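Putative triphosphoribosyl-dephospho-coA synthase (Archaeoglobus fulgidus DSM 4304, PDB 3H9P) is of unconfirmed function but, as a member of the CitG family, may bind ATP and act as a triphosphoribosyl-dephospho-CoA synthase. Local coordinates at residues A[165-170]-A[174-179]; A[74-79]-A[156-161]. One frame throughout, in Å; residues are numbered along the deposited sequence.

Contact 1 (A[165-170]-A[174-179]); sequences LSFGNS and VVELYY
F167 meets the aliphatic stem of E176, whose CB and CG lie obliquely against CE1 and CZ of the ring. F167 CZ lies 3.5 Å from E176 CG, and F167 CE1 sits 3.7 Å from E176 CB. The carboxylate plane is turned only 18° from that of the phenyl. The backbone of E176 aims CB at the ring; CG, opposite the carbonyl carbon (chi1 -63°), continues along it, and the bend at chi2 turns the acid group away. There OE2 forms salt bridges with K172 and with R215 of helix 212-225. At the turn, V174 CG2 comes within 3.8 Å of S170 O. S170 is the N-cap of helix 171-182, and its OG accepts a hydrogen bond from the backbone N of A173. Two residues before S170, G168, with a positive phi of 126°, is the first to leave helical geometry after helix 155-167, and the chain swings round from there into the next helix. N169 ND2 bonds to W248 O, tying the turn to the C-terminal tail. Apolar contact with the glutamate's stem thus coexists with charge pairing at its tip, and the two basic partners would be expected to favour the ionised carboxylate.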
loop_
_atom_site.group_PDB
_atom_site.type_symbol
_atom_site.label_atom_id
_atom_site.label_comp_id
_atom_site.label_asym_id
_atom_site.label_seq_id
_atom_site.Cartn_x
_atom_site.Cartn_y
_atom_site.Cartn_z
ATOM N N LEU A 165 30.327 -12.258 1.153
ATOM C CA LEU A 165 31.598 -12.554 0.533
ATOM C C LEU A 165 32.775 -12.007 1.336
ATOM O O LEU A 165 33.785 -12.682 1.422
ATOM C CB LEU A 165 31.658 -12.060 -0.915
ATOM C CG LEU A 165 30.717 -12.685 -1.958
ATOM C CD1 LEU A 165 31.142 -12.132 -3.307
ATOM C CD2 LEU A 165 30.752 -14.227 -1.942
ATOM N N SER A 166 32.665 -10.817 1.934
ATOM C CA SER A 166 33.808 -10.324 2.734
ATOM C C SER A 166 33.965 -11.101 4.020
ATOM O O SER A 166 35.015 -11.070 4.645
ATOM C CB SER A 166 33.777 -8.814 2.993
ATOM O OG SER A 166 32.606 -8.430 3.660
ATOM N N PHE A 167 32.935 -11.857 4.372
ATOM C CA PHE A 167 32.930 -12.600 5.621
ATOM C C PHE A 167 33.584 -13.962 5.514
ATOM O O PHE A 167 34.525 -14.249 6.246
ATOM C CB PHE A 167 31.508 -12.778 6.121
ATOM C CG PHE A 167 31.268 -12.195 7.457
ATOM C CD1 PHE A 167 30.618 -10.974 7.575
ATOM C CD2 PHE A 167 31.700 -12.850 8.597
ATOM C CE1 PHE A 167 30.409 -10.414 8.811
ATOM C CE2 PHE A 167 31.496 -12.292 9.848
ATOM C CZ PHE A 167 30.848 -11.076 9.949
ATOM N N GLY A 168 33.091 -14.811 4.618
ATOM C CA GLY A 168 33.503 -16.199 4.610
ATOM C C GLY A 168 32.285 -17.106 4.675
ATOM O O GLY A 168 31.249 -16.751 5.260
ATOM N N ASN A 169 32.386 -18.279 4.057
ATOM C CA ASN A 169 31.256 -19.181 4.059
ATOM C C ASN A 169 31.014 -19.714 5.458
ATOM O O ASN A 169 31.794 -20.541 5.961
ATOM C CB ASN A 169 31.416 -20.313 3.045
ATOM C CG ASN A 169 30.078 -20.832 2.550
ATOM O OD1 ASN A 169 29.171 -21.133 3.343
ATOM N ND2 ASN A 169 29.937 -20.927 1.230
ATOM N N SER A 170 29.961 -19.203 6.099
ATOM C CA SER A 170 29.609 -19.616 7.457
ATOM C C SER A 170 28.181 -19.228 7.749
ATOM O O SER A 170 27.652 -18.317 7.135
ATOM C CB SER A 170 30.559 -18.992 8.504
ATOM O OG SER A 170 30.379 -17.584 8.622
ATOM N N VAL A 174 25.845 -15.299 7.751
ATOM C CA VAL A 174 24.432 -15.149 7.375
ATOM C C VAL A 174 23.670 -14.407 8.475
ATOM O O VAL A 174 22.834 -13.544 8.178
ATOM C CB VAL A 174 23.731 -16.500 7.055
ATOM C CG1 VAL A 174 22.213 -16.296 6.903
ATOM C CG2 VAL A 174 24.282 -17.102 5.781
ATOM N N VAL A 175 23.979 -14.735 9.734
ATOM C CA VAL A 175 23.439 -14.013 10.879
ATOM C C VAL A 175 23.879 -12.555 10.833
ATOM O O VAL A 175 23.050 -11.640 10.872
ATOM C CB VAL A 175 23.915 -14.625 12.212
ATOM C CG1 VAL A 175 23.307 -13.872 13.396
ATOM C CG2 VAL A 175 23.547 -16.088 12.258
ATOM N N GLU A 176 25.181 -12.324 10.743
ATOM C CA GLU A 176 25.619 -10.952 10.630
ATOM C C GLU A 176 24.886 -10.227 9.495
ATOM O O GLU A 176 24.446 -9.108 9.700
ATOM C CB GLU A 176 27.139 -10.803 10.566
ATOM C CG GLU A 176 27.869 -11.282 11.839
ATOM C CD GLU A 176 27.255 -10.805 13.165
ATOM O OE1 GLU A 176 26.688 -9.708 13.245
ATOM O OE2 GLU A 176 27.346 -11.542 14.158
ATOM N N LEU A 177 24.708 -10.873 8.341
ATOM C CA LEU A 177 23.934 -10.250 7.250
ATOM C C LEU A 177 22.544 -9.861 7.713
ATOM O O LEU A 177 22.109 -8.742 7.508
ATOM C CB LEU A 177 23.824 -11.130 5.995
ATOM C CG LEU A 177 23.013 -10.449 4.849
ATOM C CD1 LEU A 177 23.470 -8.987 4.550
ATOM C CD2 LEU A 177 23.000 -11.216 3.556
ATOM N N TYR A 178 21.853 -10.790 8.357
ATOM C CA TYR A 178 20.483 -10.565 8.762
ATOM C C TYR A 178 20.364 -9.328 9.654
ATOM O O TYR A 178 19.496 -8.467 9.425
ATOM C CB TYR A 178 19.922 -11.819 9.442
ATOM C CG TYR A 178 18.535 -11.641 9.991
ATOM C CD1 TYR A 178 17.422 -11.663 9.145
ATOM C CD2 TYR A 178 18.332 -11.445 11.361
ATOM C CE1 TYR A 178 16.111 -11.500 9.666
ATOM C CE2 TYR A 178 17.068 -11.271 11.882
ATOM C CZ TYR A 178 15.954 -11.299 11.038
ATOM O OH TYR A 178 14.694 -11.134 11.567
ATOM N N TYR A 179 21.225 -9.218 10.663
ATOM C CA TYR A 179 21.132 -8.054 11.560
ATOM C C TYR A 179 21.512 -6.735 10.889
ATOM O O TYR A 179 20.874 -5.690 11.131
ATOM C CB TYR A 179 21.793 -8.295 12.928
ATOM C CG TYR A 179 21.006 -9.320 13.751
ATOM C CD1 TYR A 179 19.953 -8.921 14.581
ATOM C CD2 TYR A 179 21.296 -10.682 13.667
ATOM C CE1 TYR A 179 19.219 -9.847 15.323
ATOM C CE2 TYR A 179 20.568 -11.624 14.412
ATOM C CZ TYR A 179 19.517 -11.192 15.229
ATOM O OH TYR A 179 18.779 -12.111 15.962
#

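Contact 2 (A[74-79]-A[156-161]); sequences GGMVDI and ISIEGA
M76, a selenomethionine here, reaches across from the first turn of helix 76-88 and lays the end of its side chain against I158 and A161. Its first torsion, chi1 127°, lies far from any staggered position and may not be reliable; beyond CG the chain runs extended (chi3 169°), so that selenium and CE lie well out from their own backbone. The selenium rests 3.7 Å from A161 CB, and CE is 4.1 Å from that same methyl. With CG1 of I158 opposite the carbonyl carbon (chi1 -68°), CG2 is the branch left facing M76 CE, though the two are modelled too close for their exact positions to be trusted. M76 and A161 both touch L242 of helix 230-246, which adds a third helix to the apolar cluster. G75 is the N-cap just before helix 76-88, and its N makes a weak 3.4 Å bond to D78 OD2. The backbone N of M76 is bonded to E246 OE1, and I79 N closes the first turn on G75 O at 3.0 Å. The arrangement is that of an all-helical domain: the N-terminal turn of one helix sends a long apolar side chain onto a neighbouring helix, and a third helix packs against both.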
loop_
_atom_site.group_PDB
_atom_site.type_symbol
_atom_site.label_atom_id
_atom_site.label_comp_id
_atom_site.label_asym_id
_atom_site.label_seq_id
_atom_site.Cartn_x
_atom_site.Cartn_y
_atom_site.Cartn_z
ATOM N N GLY A 74 26.063 -15.630 -15.472
ATOM C CA GLY A 74 27.484 -15.408 -15.094
ATOM C C GLY A 74 27.613 -15.274 -13.580
ATOM O O GLY A 74 27.028 -16.050 -12.831
ATOM N N GLY A 75 28.368 -14.293 -13.110
ATOM C CA GLY A 75 28.442 -14.034 -11.682
ATOM C C GLY A 75 27.235 -13.246 -11.197
ATOM O O GLY A 75 26.250 -13.059 -11.915
HETATM N N MSE A 76 27.341 -12.774 -9.971
HETATM C CA MSE A 76 26.249 -12.113 -9.254
HETATM C C MSE A 76 25.720 -10.802 -9.877
HETATM O O MSE A 76 24.515 -10.558 -9.866
HETATM C CB MSE A 76 26.663 -11.979 -7.793
HETATM C CG MSE A 76 26.580 -10.632 -7.187
HETATM SE SE MSE A 76 27.914 -10.388 -5.800
HETATM C CE MSE A 76 27.718 -8.514 -5.555
ATOM N N VAL A 77 26.616 -9.982 -10.440
ATOM C CA VAL A 77 26.188 -8.780 -11.165
ATOM C C VAL A 77 25.533 -9.116 -12.490
ATOM O O VAL A 77 24.552 -8.504 -12.860
ATOM C CB VAL A 77 27.318 -7.750 -11.321
ATOM C CG1 VAL A 77 27.064 -6.813 -12.497
ATOM C CG2 VAL A 77 27.436 -6.915 -10.055
ATOM N N ASP A 78 26.045 -10.120 -13.183
ATOM C CA ASP A 78 25.403 -10.644 -14.381
ATOM C C ASP A 78 24.009 -11.205 -14.147
ATOM O O ASP A 78 23.146 -11.045 -15.005
ATOM C CB ASP A 78 26.284 -11.686 -15.045
ATOM C CG ASP A 78 27.556 -11.090 -15.546
ATOM O OD1 ASP A 78 27.505 -9.942 -16.072
ATOM O OD2 ASP A 78 28.620 -11.742 -15.376
ATOM N N ILE A 79 23.779 -11.856 -13.011
ATOM C CA ILE A 79 22.485 -12.508 -12.798
ATOM C C ILE A 79 21.452 -11.429 -12.575
ATOM O O ILE A 79 20.374 -11.418 -13.184
ATOM C CB ILE A 79 22.493 -13.419 -11.557
ATOM C CG1 ILE A 79 23.629 -14.458 -11.611
ATOM C CG2 ILE A 79 21.093 -14.080 -11.330
ATOM C CD1 ILE A 79 23.568 -15.378 -12.735
ATOM N N ILE A 156 19.840 -4.152 -3.118
ATOM C CA ILE A 156 19.999 -4.675 -1.763
ATOM C C ILE A 156 20.615 -6.087 -1.722
ATOM O O ILE A 156 21.510 -6.361 -0.939
ATOM C CB ILE A 156 18.666 -4.614 -0.996
ATOM C CG1 ILE A 156 18.216 -3.142 -0.920
ATOM C CG2 ILE A 156 18.834 -5.192 0.392
ATOM C CD1 ILE A 156 16.675 -2.904 -0.719
ATOM N N SER A 157 20.190 -6.962 -2.611
ATOM C CA SER A 157 20.685 -8.316 -2.637
ATOM C C SER A 157 22.177 -8.401 -2.939
ATOM O O SER A 157 22.893 -9.201 -2.330
ATOM C CB SER A 157 19.883 -9.130 -3.672
ATOM O OG SER A 157 18.509 -9.111 -3.302
ATOM N N ILE A 158 22.616 -7.599 -3.899
ATOM C CA ILE A 158 24.034 -7.458 -4.287
ATOM C C ILE A 158 24.904 -6.945 -3.141
ATOM O O ILE A 158 25.967 -7.507 -2.871
ATOM C CB ILE A 158 24.192 -6.495 -5.509
ATOM C CG1 ILE A 158 23.587 -7.151 -6.743
ATOM C CG2 ILE A 158 25.688 -6.096 -5.771
ATOM C CD1 ILE A 158 23.278 -6.179 -7.863
ATOM N N GLU A 159 24.427 -5.915 -2.459
ATOM C CA GLU A 159 25.108 -5.353 -1.286
ATOM C C GLU A 159 25.182 -6.406 -0.180
ATOM O O GLU A 159 26.215 -6.551 0.474
ATOM C CB GLU A 159 24.385 -4.067 -0.793
ATOM C CG GLU A 159 24.715 -3.668 0.630
ATOM C CD GLU A 159 23.707 -2.713 1.267
ATOM O OE1 GLU A 159 22.607 -2.445 0.686
ATOM O OE2 GLU A 159 24.018 -2.225 2.390
ATOM N N GLY A 160 24.092 -7.140 0.023
ATOM C CA GLY A 160 24.096 -8.258 0.957
ATOM C C GLY A 160 25.087 -9.343 0.511
ATOM O O GLY A 160 25.815 -9.907 1.359
ATOM N N ALA A 161 25.165 -9.603 -0.803
ATOM C CA ALA A 161 26.076 -10.632 -1.283
ATOM C C ALA A 161 27.544 -10.240 -1.008
ATOM O O ALA A 161 28.341 -11.023 -0.475
ATOM C CB ALA A 161 25.849 -10.901 -2.751
#

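From the N terminus, the chain enters contact 2 at 74-79, the start of helix 76-88. It then runs through 76 residues, largely helical, before 156-161 closes that long loop. Contact 1 opens only afterwards, at 165-170, and closes at 174-179 with just three residues between, so the two loops follow in series, neither nested nor crossed. Helix 155-167 serves both: its N-terminal half takes part in contact 2, and its C-terminal end, with the turn that follows, in contact 1. The contact centres are about 15 Å apart, yet L177 CD1 packs 3.7 Å from G160 CA. Helices 76-88, 155-167 and 171-182 are thereby joined, and helix 230-246 touches segments of both contacts.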